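Adenosine deaminase 1 (Arthrobacter aurescens, PDB 3RYS) probably catalyses the zinc-dependent hydrolytic deamination of adenine to hypoxanthine and ammonium, a step of purine salvage and nitrogen catabolism. Local coordinates at residues E294-V297 with K298-F302; N278-P282 with A283-G287; D232-Q235 with R236-E240; E211-V215 with L216-R220; V112-E115 with T116-G120. One frame throughout, in Å; residues are numbered along the deposited sequence.

How the interactions relate
From the N terminus, the five contacts come in the order 5, 4, 3, 2, 1. They follow in series, none nesting in or crossing another, and each closes only a helical turn or a short loop within the TIM-barrel domain. Interaction 5 opens helix 114-125, interaction 4 ends helix 206-214 on the way to strand 220-221, and interaction 3 lies on helix 231-240. Interaction 2 turns the loop after strand 275-277 at the zinc and adenine, and interaction 1 finishes helix 289-300. Interactions 3 and 4 touch directly, through Arg236, Leu237, Leu213 and Asp214. Interaction 5 lies across the chain's centre from interactions 1 and 3, about 39 Å from each between centres.

Interaction 1 of 5, residues E294-V297 with K298-F302; sequences EQLV and KVLEF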
loop_
_atom_site.group_PDB
_atom_site.type_symbol
_atom_site.label_atom_id
_atom_site.label_comp_id
_atom_site.label_asym_id
_atom_site.label_seq_id
_atom_site.Cartn_x
_atom_site.Cartn_y
_atom_site.Cartn_z
ATOM N N GLU A 294 -5.325 -15.886 2.174
ATOM C CA GLU A 294 -5.196 -17.315 1.915
ATOM C C GLU A 294 -4.010 -17.920 2.653
ATOM O O GLU A 294 -4.120 -18.994 3.250
ATOM C CB GLU A 294 -5.046 -17.577 0.419
ATOM C CG GLU A 294 -4.915 -19.048 0.070
ATOM C CD GLU A 294 -4.466 -19.268 -1.360
ATOM O OE1 GLU A 294 -4.012 -18.293 -2.001
ATOM O OE2 GLU A 294 -4.562 -20.417 -1.841
ATOM N N GLN A 295 -2.877 -17.226 2.612
ATOM C CA GLN A 295 -1.670 -17.719 3.262
ATOM C C GLN A 295 -1.756 -17.636 4.788
ATOM O O GLN A 295 -1.240 -18.504 5.494
ATOM C CB GLN A 295 -0.434 -16.984 2.736
ATOM C CG GLN A 295 -0.131 -17.251 1.262
ATOM C CD GLN A 295 0.072 -18.729 0.955
ATOM O OE1 GLN A 295 -0.884 -19.505 0.924
ATOM N NE2 GLN A 295 1.320 -19.121 0.717
ATOM N N LEU A 296 -2.418 -16.599 5.292
ATOM C CA LEU A 296 -2.617 -16.442 6.732
ATOM C C LEU A 296 -3.441 -17.591 7.291
ATOM O O LEU A 296 -3.166 -18.095 8.380
ATOM C CB LEU A 296 -3.316 -15.116 7.047
ATOM C CG LEU A 296 -2.485 -13.855 6.812
ATOM C CD1 LEU A 296 -3.312 -12.616 7.106
ATOM C CD2 LEU A 296 -1.211 -13.884 7.652
ATOM N N VAL A 297 -4.464 -17.986 6.536
ATOM C CA VAL A 297 -5.315 -19.102 6.906
ATOM C C VAL A 297 -4.526 -20.393 6.808
ATOM O O VAL A 297 -4.456 -21.169 7.758
ATOM C CB VAL A 297 -6.525 -19.222 5.963
ATOM C CG1 VAL A 297 -7.317 -20.488 6.278
ATOM C CG2 VAL A 297 -7.406 -17.976 6.052
ATOM N N LYS A 298 -3.931 -20.608 5.641
ATOM C CA LYS A 298 -3.212 -21.841 5.351
ATOM C C LYS A 298 -2.034 -22.061 6.304
ATOM O O LYS A 298 -1.850 -23.166 6.819
ATOM C CB LYS A 298 -2.764 -21.850 3.881
ATOM C CG LYS A 298 -1.664 -22.846 3.517
ATOM C CD LYS A 298 -1.302 -22.717 2.030
ATOM C CE LYS A 298 0.116 -23.207 1.715
ATOM N NZ LYS A 298 0.263 -24.688 1.828
ATOM N N VAL A 299 -1.259 -21.006 6.558
ATOM C CA VAL A 299 -0.025 -21.135 7.331
ATOM C C VAL A 299 -0.171 -20.769 8.817
ATOM O O VAL A 299 0.412 -21.426 9.681
ATOM C CB VAL A 299 1.124 -20.302 6.711
ATOM C CG1 VAL A 299 2.404 -20.467 7.518
ATOM C CG2 VAL A 299 1.352 -20.697 5.259
ATOM N N LEU A 300 -0.940 -19.726 9.113
ATOM C CA LEU A 300 -1.063 -19.247 10.489
ATOM C C LEU A 300 -2.413 -19.586 11.121
ATOM O O LEU A 300 -2.719 -19.140 12.230
ATOM C CB LEU A 300 -0.795 -17.743 10.563
ATOM C CG LEU A 300 0.672 -17.332 10.399
ATOM C CD1 LEU A 300 0.821 -15.824 10.255
ATOM C CD2 LEU A 300 1.492 -17.845 11.570
ATOM N N GLU A 301 -3.213 -20.372 10.401
ATOM C CA GLU A 301 -4.473 -20.915 10.911
ATOM C C GLU A 301 -5.474 -19.862 11.375
ATOM O O GLU A 301 -6.195 -20.065 12.350
ATOM C CB GLU A 301 -4.208 -21.909 12.038
ATOM C CG GLU A 301 -2.939 -22.720 11.854
ATOM C CD GLU A 301 -2.919 -23.945 12.735
ATOM O OE1 GLU A 301 -3.939 -24.663 12.749
ATOM O OE2 GLU A 301 -1.897 -24.193 13.411
ATOM N N PHE A 302 -5.518 -18.742 10.668
ATOM C CA PHE A 302 -6.508 -17.713 10.934
ATOM C C PHE A 302 -7.919 -18.241 10.712
ATOM O O PHE A 302 -8.208 -18.849 9.681
ATOM C CB PHE A 302 -6.254 -16.499 10.044
ATOM C CG PHE A 302 -5.224 -15.566 10.591
ATOM C CD1 PHE A 302 -3.925 -15.993 10.794
ATOM C CD2 PHE A 302 -5.556 -14.266 10.920
ATOM C CE1 PHE A 302 -2.973 -15.135 11.310
ATOM C CE2 PHE A 302 -4.609 -13.406 11.437
ATOM C CZ PHE A 302 -3.318 -13.841 11.630
#
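Phe302 keeps CG beside its backbone N (chi1 -84°), and Leu296 makes the same choice (chi1 -70°), which brings the aromatic ring over Leu296 CB, while the leucine's methyls point outward from the helix. The setting is the C-terminal end of helix 289-300 in a TIM-barrel domain, where Glu301 takes a positive phi, leaves the helical path and reverses the chain. Leu296 CB rests over one face of the Phe302 ring, displaced toward the rim and 4.2 Å from the centroid, a CH-pi contact. Leu300 CB lies at the edge of the same ring, in its plane.

The backbone shows how the last turn is closed. Leu296 O receives Leu300 N at 2.9 Å, and it also takes a weak but nearly straight bond from Phe302 N, at 3.3 Å. One carbonyl thus serves both the helix and the residue beyond the reversal. Glu301 N adds a weak bond to Val297 O. Earlier in the turn, Lys298 N and Val299 N make regular helical bonds to Glu294 O and Gln295 O.

The buried side of this end is shared. Leu296 and Phe302 both lean on Leu265 of helix 265-270, and Phe302 also reaches Leu310 of helix 304-317. On the more exposed side Gln295 and Lys298 run alongside each other, the amide oxygen OE1 standing 3.4 Å from the lysine's CD and not engaging its amine. Between the two leucines, which cross obliquely, the meeting atoms are Leu296 CD2 and Leu300 CD1, 3.8 Å apart.

Interaction 2 of 5, residues N278-P282 with A283-G287; sequences NSDDP and AYFGG. With ZN (zinc ion), chain C; ADE (adenine), chain D.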
loop_
_atom_site.group_PDB
_atom_site.type_symbol
_atom_site.label_atom_id
_atom_site.label_comp_id
_atom_site.label_asym_id
_atom_site.label_seq_id
_atom_site.Cartn_x
_atom_site.Cartn_y
_atom_site.Cartn_z
ATOM N N ASN A 278 -2.694 -6.209 3.976
ATOM C CA ASN A 278 -2.493 -5.513 2.709
ATOM C C ASN A 278 -1.471 -6.241 1.834
ATOM O O ASN A 278 -0.625 -6.978 2.344
ATOM C CB ASN A 278 -2.032 -4.076 2.961
ATOM C CG ASN A 278 -2.959 -3.319 3.899
ATOM O OD1 ASN A 278 -2.913 -3.492 5.120
ATOM N ND2 ASN A 278 -3.799 -2.465 3.328
ATOM N N SER A 279 -1.541 -6.041 0.521
ATOM C CA SER A 279 -0.631 -6.746 -0.383
ATOM C C SER A 279 0.584 -5.896 -0.766
ATOM O O SER A 279 1.581 -6.420 -1.271
ATOM C CB SER A 279 -1.365 -7.273 -1.625
ATOM O OG SER A 279 -1.855 -6.222 -2.435
ATOM N N ASP A 280 0.484 -4.588 -0.522
ATOM C CA ASP A 280 1.616 -3.668 -0.655
ATOM C C ASP A 280 2.090 -3.487 -2.101
ATOM O O ASP A 280 1.755 -2.495 -2.748
ATOM C CB ASP A 280 2.776 -4.113 0.249
ATOM C CG ASP A 280 3.858 -3.058 0.375
ATOM O OD1 ASP A 280 4.986 -3.404 0.781
ATOM O OD2 ASP A 280 3.581 -1.881 0.066
ATOM N N ASP A 281 2.878 -4.440 -2.589
ATOM C CA ASP A 281 3.345 -4.446 -3.975
ATOM C C ASP A 281 3.035 -5.819 -4.595
ATOM O O ASP A 281 3.912 -6.680 -4.697
ATOM C CB ASP A 281 4.847 -4.145 -4.033
ATOM C CG ASP A 281 5.216 -2.825 -3.347
ATOM O OD1 ASP A 281 5.103 -1.774 -4.009
ATOM O OD2 ASP A 281 5.640 -2.830 -2.166
ATOM N N PRO A 282 1.775 -6.020 -5.014
ATOM C CA PRO A 282 1.181 -7.311 -5.391
ATOM C C PRO A 282 1.900 -8.067 -6.511
ATOM O O PRO A 282 1.936 -9.295 -6.482
ATOM C CB PRO A 282 -0.222 -6.928 -5.872
ATOM C CG PRO A 282 -0.476 -5.586 -5.320
ATOM C CD PRO A 282 0.840 -4.906 -5.232
ATOM N N ALA A 283 2.439 -7.353 -7.492
ATOM C CA ALA A 283 3.056 -8.013 -8.637
ATOM C C ALA A 283 4.507 -8.405 -8.355
ATOM O O ALA A 283 5.153 -9.051 -9.176
ATOM C CB ALA A 283 2.960 -7.139 -9.882
ATOM N N TYR A 284 5.006 -8.023 -7.183
ATOM C CA TYR A 284 6.383 -8.319 -6.803
ATOM C C TYR A 284 6.494 -9.375 -5.697
ATOM O O TYR A 284 7.529 -10.035 -5.558
ATOM C CB TYR A 284 7.100 -7.039 -6.361
ATOM C CG TYR A 284 7.418 -6.099 -7.494
ATOM C CD1 TYR A 284 6.449 -5.244 -8.002
ATOM C CD2 TYR A 284 8.686 -6.066 -8.057
ATOM C CE1 TYR A 284 6.734 -4.381 -9.044
ATOM C CE2 TYR A 284 8.980 -5.208 -9.096
ATOM C CZ TYR A 284 8.001 -4.367 -9.587
ATOM O OH TYR A 284 8.291 -3.507 -10.621
ATOM N N PHE A 285 5.435 -9.523 -4.908
ATOM C CA PHE A 285 5.481 -10.405 -3.751
ATOM C C PHE A 285 4.569 -11.616 -3.939
ATOM O O PHE A 285 4.274 -12.343 -2.987
ATOM C CB PHE A 285 5.140 -9.635 -2.468
ATOM C CG PHE A 285 5.975 -8.400 -2.264
ATOM C CD1 PHE A 285 7.339 -8.417 -2.520
ATOM C CD2 PHE A 285 5.400 -7.223 -1.809
ATOM C CE1 PHE A 285 8.116 -7.281 -2.330
ATOM C CE2 PHE A 285 6.170 -6.080 -1.617
ATOM C CZ PHE A 285 7.530 -6.109 -1.880
ATOM N N GLY A 286 4.130 -11.818 -5.179
ATOM C CA GLY A 286 3.401 -13.013 -5.571
ATOM C C GLY A 286 2.011 -13.185 -4.990
ATOM O O GLY A 286 1.632 -14.293 -4.607
ATOM N N GLY A 287 1.239 -12.106 -4.927
ATOM C CA GLY A 287 -0.102 -12.198 -4.385
ATOM C C GLY A 287 -0.765 -10.889 -4.002
ATOM O O GLY A 287 -0.114 -9.935 -3.563
HETATM ZN ZN ZN C . 4.760 -0.257 1.175
HETATM N N9 ADE D . 8.020 1.518 -1.955
HETATM C C8 ADE D . 7.083 0.655 -2.459
HETATM N N7 ADE D . 6.705 -0.284 -1.619
HETATM C C5 ADE D . 7.454 -0.017 -0.481
HETATM C C6 ADE D . 7.524 -0.651 0.779
HETATM N N6 ADE D . 6.797 -1.729 1.095
HETATM N N1 ADE D . 8.372 -0.133 1.696
HETATM C C2 ADE D . 9.099 0.945 1.368
HETATM N N3 ADE D . 9.121 1.630 0.221
HETATM C C4 ADE D . 8.269 1.090 -0.669
HETATM O O HOH W 1 1.475 -9.492 -1.378
#
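Asp281 and Phe285 lie side by side and point the same way, with the carboxylate turned 83° from the ring plane and Asp281 OD2 3.3 Å from Phe285 CE2. That same oxygen faces the substrate, 2.8 Å from adenine N7. Beside it, Asp280 extends CG anti to its backbone N (chi1 -168°), and its OD2 binds the zinc ion at 2.3 Å. Adenine N6 is also a zinc ligand, and His19, His21 and His199 complete the site, while Asp280 OD1 is hydrogen-bonded to Ser250.

One step back, the turn of main chain behind the two aspartates is held by its own carbonyls. Asp281 O accepts Tyr284 N at 3.0 Å and a weak bond from Phe285 N. Gly287 N donates to Pro282 O at 3.3 Å. A water lies between Ser279 O and Gly287 O, and Ser279 OG is bonded to Glu17. These bonds fold the loop back on itself, presenting both acidic side chains on the pocket side.

The loop joins strand 275-277 to helix 289-300, the kind of strand-to-helix connection that carries the active site in a TIM barrel. Helix 59-69 meets it through Phe62, whose ring packs against those of Tyr284 and Phe285, and Phe285 also touches Ser250 and Arg253 of helix 248-253.

Interaction 3 of 5, residues D232-Q235 with R236-E240; sequences DVVQ and RLVAE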
loop_
_atom_site.group_PDB
_atom_site.type_symbol
_atom_site.label_atom_id
_atom_site.label_comp_id
_atom_site.label_asym_id
_atom_site.label_seq_id
_atom_site.Cartn_x
_atom_site.Cartn_y
_atom_site.Cartn_z
ATOM N N ASP A 232 6.470 -0.135 25.145
ATOM C CA ASP A 232 5.596 0.965 25.379
ATOM C C ASP A 232 5.227 1.833 24.209
ATOM O O ASP A 232 4.426 2.701 24.321
ATOM C CB ASP A 232 5.902 1.721 26.698
ATOM C CG ASP A 232 7.338 2.031 26.914
ATOM O OD1 ASP A 232 7.924 2.712 26.129
ATOM O OD2 ASP A 232 7.874 1.679 27.931
ATOM N N VAL A 233 5.806 1.522 23.077
ATOM C CA VAL A 233 5.360 1.940 21.749
ATOM C C VAL A 233 4.152 1.084 21.380
ATOM O O VAL A 233 3.111 1.597 20.967
ATOM C CB VAL A 233 6.446 1.751 20.681
ATOM C CG1 VAL A 233 5.892 2.087 19.306
ATOM C CG2 VAL A 233 7.658 2.610 20.991
ATOM N N VAL A 234 4.302 -0.228 21.545
ATOM C CA VAL A 234 3.193 -1.160 21.393
ATOM C C VAL A 234 2.025 -0.699 22.250
ATOM O O VAL A 234 0.866 -0.828 21.863
ATOM C CB VAL A 234 3.588 -2.583 21.848
ATOM C CG1 VAL A 234 2.400 -3.527 21.736
ATOM C CG2 VAL A 234 4.767 -3.099 21.041
ATOM N N GLN A 235 2.352 -0.153 23.417
ATOM C CA GLN A 235 1.359 0.250 24.404
ATOM C C GLN A 235 0.517 1.405 23.889
ATOM O O GLN A 235 -0.711 1.373 23.967
ATOM C CB GLN A 235 2.056 0.653 25.700
ATOM C CG GLN A 235 1.479 0.026 26.949
ATOM C CD GLN A 235 2.527 -0.145 28.044
ATOM O OE1 GLN A 235 2.881 -1.269 28.409
ATOM N NE2 GLN A 235 3.043 0.972 28.557
ATOM N N ARG A 236 1.183 2.425 23.356
ATOM C CA ARG A 236 0.494 3.577 22.787
ATOM C C ARG A 236 -0.355 3.206 21.571
ATOM O O ARG A 236 -1.490 3.666 21.433
ATOM C CB ARG A 236 1.492 4.664 22.398
ATOM C CG ARG A 236 0.871 5.745 21.541
ATOM C CD ARG A 236 1.923 6.637 20.918
ATOM N NE ARG A 236 1.310 7.745 20.198
ATOM C CZ ARG A 236 1.986 8.784 19.726
ATOM N NH1 ARG A 236 3.300 8.848 19.901
ATOM N NH2 ARG A 236 1.348 9.755 19.082
ATOM N N LEU A 237 0.202 2.385 20.688
ATOM C CA LEU A 237 -0.532 1.908 19.523
ATOM C C LEU A 237 -1.863 1.304 19.954
ATOM O O LEU A 237 -2.930 1.724 19.502
ATOM C CB LEU A 237 0.297 0.873 18.764
ATOM C CG LEU A 237 1.223 1.377 17.650
ATOM C CD1 LEU A 237 1.558 2.854 17.794
ATOM C CD2 LEU A 237 2.485 0.536 17.584
ATOM N N VAL A 238 -1.790 0.320 20.843
ATOM C CA VAL A 238 -2.976 -0.316 21.393
ATOM C C VAL A 238 -3.924 0.696 22.045
ATOM O O VAL A 238 -5.137 0.655 21.832
ATOM C CB VAL A 238 -2.591 -1.380 22.436
ATOM C CG1 VAL A 238 -3.818 -1.827 23.213
ATOM C CG2 VAL A 238 -1.915 -2.559 21.766
ATOM N N ALA A 239 -3.361 1.601 22.840
ATOM C CA ALA A 239 -4.144 2.595 23.568
ATOM C C ALA A 239 -4.875 3.571 22.643
ATOM O O ALA A 239 -5.979 4.028 22.949
ATOM C CB ALA A 239 -3.248 3.358 24.530
ATOM N N GLU A 240 -4.253 3.899 21.517
ATOM C CA GLU A 240 -4.804 4.914 20.630
ATOM C C GLU A 240 -5.496 4.298 19.422
ATOM O O GLU A 240 -6.186 4.987 18.673
ATOM C CB GLU A 240 -3.708 5.881 20.178
ATOM C CG GLU A 240 -2.946 6.531 21.318
ATOM C CD GLU A 240 -1.983 7.604 20.840
ATOM O OE1 GLU A 240 -1.949 7.879 19.618
ATOM O OE2 GLU A 240 -1.266 8.173 21.694
#
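Gln235, Arg236 and Val234 carry most of this helical turn, and the first acts mainly through its backbone: Gln235 O receives Ala239 N at 2.9 Å. Val234 O takes Val238 N in a nearly straight bond of 3.1 Å, and the valine side chains, one turn apart, come no nearer than 4.4 Å, between Val234 CG1 and Val238 CG2. The bond from Arg236 N to Asp232 O is weak and long by comparison.

Arg236 holds CG anti to its backbone N (chi1 168°) and stays extended as far as NE, a course that carries its guanidinium outward from the helix, where the carboxylate of Glu240, one turn on, meets NE. There NE lies 3.0 Å from Glu240 OE2 in a salt bridge, and OE1 sits at the guanidinium edge, in its plane. Both NE bonds are weak. The stronger polar partner is Asp214, salt-bridged to NH1, which leaves the arginine shared between two acids.

On the inner side Val233 and Leu237 run side by side, with Val233 CG1 4.1 Å from Leu237 CD2. Helix 231-240 thereby packs on helix 206-214, Val233 against Thr210 and both Arg236 and Leu237 against Leu213, while Leu237 and Val238 reach Leu273, shortly before strand 275-277.

Interaction 4 of 5, residues E211-V215 with L216-R220; sequences EALDV and LHVER
His217 lays its imidazole flat beneath a carbonyl at the C-terminal end of helix 206-214: Asp214 O stands 3.0 Å above the ring plane, toward the rim, nearest CE1. Here the chain leaves the helix, and His217, with positive phi, makes the reversal. On the inner side Leu213 and Val218 cross at about a right angle, Leu213 CD2 meeting Val218 CG2 at 4.1 Å. With Val218 CG1 anti to the carbonyl carbon (chi1 -60°), CG2 falls between the backbone N and the carbonyl carbon, which also brings it to Ala212 CB, again at 4.1 Å.

Leu216 packs CB against Ala212 O, 3.3 Å away, and its branch reaches over Ala212 CA toward Pro179 and Tyr186. Replacing Leu216 with an aspartate would probably strip Pro179 and Tyr186 of their apolar neighbour and leave a charge in a buried place.

Ala212 O is gripped by Val218 N in an almost straight bond of 3.1 Å, whereas Leu216 N reaches Glu211 O only weakly, at 3.4 Å. The chemistry implies a helix end closed by one good backbone bond and an apolar inner face, while the carbonyl above the imidazole makes no hydrogen bond with it and could at most slightly favour a positive charge on the ring.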
loop_
_atom_site.group_PDB
_atom_site.type_symbol
_atom_site.label_atom_id
_atom_site.label_comp_id
_atom_site.label_asym_id
_atom_site.label_seq_id
_atom_site.Cartn_x
_atom_site.Cartn_y
_atom_site.Cartn_z
ATOM N N GLU A 211 8.253 8.762 15.750
ATOM C CA GLU A 211 8.543 9.918 14.979
ATOM C C GLU A 211 7.448 10.253 13.989
ATOM O O GLU A 211 7.086 11.332 13.846
ATOM C CB GLU A 211 9.871 9.718 14.266
ATOM C CG GLU A 211 11.016 10.267 14.966
ATOM C CD GLU A 211 12.184 10.407 14.125
ATOM O OE1 GLU A 211 12.121 10.924 13.059
ATOM O OE2 GLU A 211 13.239 10.046 14.542
ATOM N N ALA A 212 6.947 9.285 13.296
ATOM C CA ALA A 212 5.869 9.434 12.328
ATOM C C ALA A 212 4.575 9.873 13.007
ATOM O O ALA A 212 3.794 10.633 12.440
ATOM C CB ALA A 212 5.660 8.137 11.555
ATOM N N LEU A 213 4.355 9.395 14.227
ATOM C CA LEU A 213 3.157 9.760 14.979
ATOM C C LEU A 213 3.225 11.167 15.573
ATOM O O LEU A 213 2.253 11.920 15.513
ATOM C CB LEU A 213 2.894 8.744 16.093
ATOM C CG LEU A 213 2.383 7.369 15.656
ATOM C CD1 LEU A 213 2.413 6.397 16.826
ATOM C CD2 LEU A 213 0.980 7.480 15.080
ATOM N N ASP A 214 4.376 11.516 16.138
ATOM C CA ASP A 214 4.512 12.749 16.907
ATOM C C ASP A 214 5.012 13.934 16.088
ATOM O O ASP A 214 4.486 15.044 16.197
ATOM C CB ASP A 214 5.418 12.511 18.117
ATOM C CG ASP A 214 4.769 11.616 19.160
ATOM O OD1 ASP A 214 3.523 11.512 19.148
ATOM O OD2 ASP A 214 5.496 11.028 19.989
ATOM N N VAL A 215 6.029 13.695 15.268
ATOM C CA VAL A 215 6.599 14.745 14.436
ATOM C C VAL A 215 5.771 14.965 13.169
ATOM O O VAL A 215 5.536 16.106 12.763
ATOM C CB VAL A 215 8.058 14.424 14.054
ATOM C CG1 VAL A 215 8.676 15.585 13.292
ATOM C CG2 VAL A 215 8.875 14.105 15.298
ATOM N N LEU A 216 5.319 13.871 12.559
ATOM C CA LEU A 216 4.608 13.934 11.283
ATOM C C LEU A 216 3.087 13.891 11.438
ATOM O O LEU A 216 2.355 14.181 10.496
ATOM C CB LEU A 216 5.065 12.806 10.354
ATOM C CG LEU A 216 6.533 12.784 9.924
ATOM C CD1 LEU A 216 6.763 11.676 8.908
ATOM C CD2 LEU A 216 6.954 14.130 9.351
ATOM N N HIS A 217 2.621 13.514 12.624
ATOM C CA HIS A 217 1.192 13.456 12.919
ATOM C C HIS A 217 0.391 12.598 11.939
ATOM O O HIS A 217 -0.741 12.937 11.592
ATOM C CB HIS A 217 0.603 14.872 12.987
ATOM C CG HIS A 217 1.234 15.733 14.036
ATOM N ND1 HIS A 217 1.039 15.526 15.386
ATOM C CD2 HIS A 217 2.060 16.802 13.935
ATOM C CE1 HIS A 217 1.716 16.431 16.071
ATOM N NE2 HIS A 217 2.344 17.217 15.214
ATOM N N VAL A 218 0.966 11.481 11.504
ATOM C CA VAL A 218 0.267 10.598 10.568
ATOM C C VAL A 218 -0.981 9.990 11.201
ATOM O O VAL A 218 -1.102 9.927 12.422
ATOM C CB VAL A 218 1.166 9.465 10.039
ATOM C CG1 VAL A 218 2.366 10.037 9.314
ATOM C CG2 VAL A 218 1.600 8.547 11.178
ATOM N N GLU A 219 -1.900 9.534 10.358
ATOM C CA GLU A 219 -3.172 8.996 10.825
ATOM C C GLU A 219 -3.194 7.476 10.821
ATOM O O GLU A 219 -4.065 6.860 11.436
ATOM C CB GLU A 219 -4.306 9.544 9.976
ATOM C CG GLU A 219 -4.090 10.985 9.613
ATOM C CD GLU A 219 -5.370 11.669 9.249
ATOM O OE1 GLU A 219 -5.451 12.203 8.123
ATOM O OE2 GLU A 219 -6.300 11.659 10.085
ATOM N N ARG A 220 -2.246 6.875 10.115
ATOM C CA ARG A 220 -2.007 5.442 10.256
ATOM C C ARG A 220 -0.589 5.052 9.853
ATOM O O ARG A 220 0.027 5.698 9.010
ATOM C CB ARG A 220 -3.069 4.595 9.532
ATOM C CG ARG A 220 -3.443 5.039 8.131
ATOM C CD ARG A 220 -4.450 4.069 7.500
ATOM N NE ARG A 220 -4.369 4.094 6.044
ATOM C CZ ARG A 220 -5.319 4.564 5.244
ATOM N NH1 ARG A 220 -6.452 5.027 5.744
ATOM N NH2 ARG A 220 -5.142 4.551 3.933
#

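Interaction 5 of 5, residues V112-E115 with T116-G120; sequences VALE and TCVNG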
loop_
_atom_site.group_PDB
_atom_site.type_symbol
_atom_site.label_atom_id
_atom_site.label_comp_id
_atom_site.label_asym_id
_atom_site.label_seq_id
_atom_site.Cartn_x
_atom_site.Cartn_y
_atom_site.Cartn_z
ATOM N N VAL A 112 8.834 12.378 -16.923
ATOM C CA VAL A 112 7.387 12.285 -17.118
ATOM C C VAL A 112 6.685 13.327 -16.249
ATOM O O VAL A 112 6.909 13.381 -15.040
ATOM C CB VAL A 112 6.836 10.876 -16.776
ATOM C CG1 VAL A 112 5.338 10.828 -17.006
ATOM C CG2 VAL A 112 7.539 9.796 -17.599
ATOM N N ALA A 113 5.839 14.149 -16.863
ATOM C CA ALA A 113 5.191 15.251 -16.154
ATOM C C ALA A 113 4.222 14.783 -15.064
ATOM O O ALA A 113 3.666 13.693 -15.147
ATOM C CB ALA A 113 4.478 16.162 -17.140
ATOM N N LEU A 114 4.031 15.612 -14.043
ATOM C CA LEU A 114 3.044 15.344 -13.002
ATOM C C LEU A 114 1.677 15.196 -13.633
ATOM O O LEU A 114 0.895 14.325 -13.259
ATOM C CB LEU A 114 2.998 16.490 -11.996
ATOM C CG LEU A 114 3.958 16.435 -10.816
ATOM C CD1 LEU A 114 3.978 17.769 -10.077
ATOM C CD2 LEU A 114 3.559 15.303 -9.892
ATOM N N GLU A 115 1.398 16.071 -14.590
ATOM C CA GLU A 115 0.148 16.038 -15.330
ATOM C C GLU A 115 -0.103 14.628 -15.860
ATOM O O GLU A 115 -1.206 14.105 -15.744
ATOM C CB GLU A 115 0.207 17.036 -16.488
ATOM C CG GLU A 115 -1.056 17.116 -17.334
ATOM C CD GLU A 115 -2.055 18.137 -16.812
ATOM O OE1 GLU A 115 -1.678 18.945 -15.932
ATOM O OE2 GLU A 115 -3.215 18.128 -17.286
ATOM N N THR A 116 0.934 14.012 -16.424
ATOM C CA THR A 116 0.813 12.694 -17.044
ATOM C C THR A 116 0.515 11.571 -16.052
ATOM O O THR A 116 -0.424 10.800 -16.253
ATOM C CB THR A 116 2.080 12.318 -17.843
ATOM O OG1 THR A 116 2.314 13.300 -18.857
ATOM C CG2 THR A 116 1.915 10.955 -18.496
ATOM N N CYS A 117 1.312 11.464 -14.994
ATOM C CA CYS A 117 1.118 10.379 -14.037
ATOM C C CYS A 117 -0.151 10.552 -13.200
ATOM O O CYS A 117 -0.888 9.592 -12.985
ATOM C CB CYS A 117 2.363 10.139 -13.163
ATOM S SG CYS A 117 3.002 11.551 -12.213
ATOM N N VAL A 118 -0.420 11.775 -12.750
ATOM C CA VAL A 118 -1.639 12.042 -11.982
ATOM C C VAL A 118 -2.909 11.808 -12.804
ATOM O O VAL A 118 -3.818 11.100 -12.368
ATOM C CB VAL A 118 -1.670 13.473 -11.419
ATOM C CG1 VAL A 118 -2.963 13.705 -10.648
ATOM C CG2 VAL A 118 -0.461 13.719 -10.531
ATOM N N ASN A 119 -2.975 12.407 -13.989
ATOM C CA ASN A 119 -4.130 12.220 -14.864
ATOM C C ASN A 119 -4.363 10.754 -15.228
ATOM O O ASN A 119 -5.501 10.285 -15.243
ATOM C CB ASN A 119 -3.995 13.056 -16.140
ATOM C CG ASN A 119 -4.147 14.546 -15.885
ATOM O OD1 ASN A 119 -4.488 14.972 -14.779
ATOM N ND2 ASN A 119 -3.895 15.347 -16.917
ATOM N N GLY A 120 -3.280 10.039 -15.522
ATOM C CA GLY A 120 -3.375 8.641 -15.905
ATOM C C GLY A 120 -4.081 7.803 -14.857
ATOM O O GLY A 120 -5.000 7.048 -15.166
#
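The carboxylate of Glu115 and the amide of Asn119 stand almost perpendicular, their planes 84° apart, and they meet through a single hydrogen bond. Asn119 ND2 donates to Glu115 OE2 at 2.9 Å. The oxygen lies close to the amide's own plane, but the donor comes from above the carboxylate, 51° out of its plane. Glu115 reaches this position by running CG anti to its backbone N and then bending at chi2 (89°), which swings the acid forward along the helix toward the residue four places on. Below the side-chain bond, Asn119 N donates to Glu115 O at 3.0 Å, giving this pair of residues a backbone link and a side-chain link. A leucine in place of Asn119 would probably leave Glu115 OE2 without its donor in this turn and set the carboxylate free to swing away.

At the start of the turn, Val112 and Thr116 cross at about a right angle, Val112 CG1 lying 3.7 Å from Thr116 CB. Phe79 of helix 76-92 touches both of them and Cys117 as well. Ala113 occupies the N-cap and has no side-chain acceptor to offer, but its carbonyl O takes Cys117 N at 3.2 Å and, weakly, Thr116 N. Leu114 O receives Val118 N at 2.9 Å, and the side chains of Leu114 and Val118 both pack on Leu158 of helix 148-160.

This is the first turn of an alpha-helix, with an i to i+4 side-chain bond on its more open side and apolar residues turned to helices 76-92 and 148-160, within the helical layer that surrounds a TIM barrel.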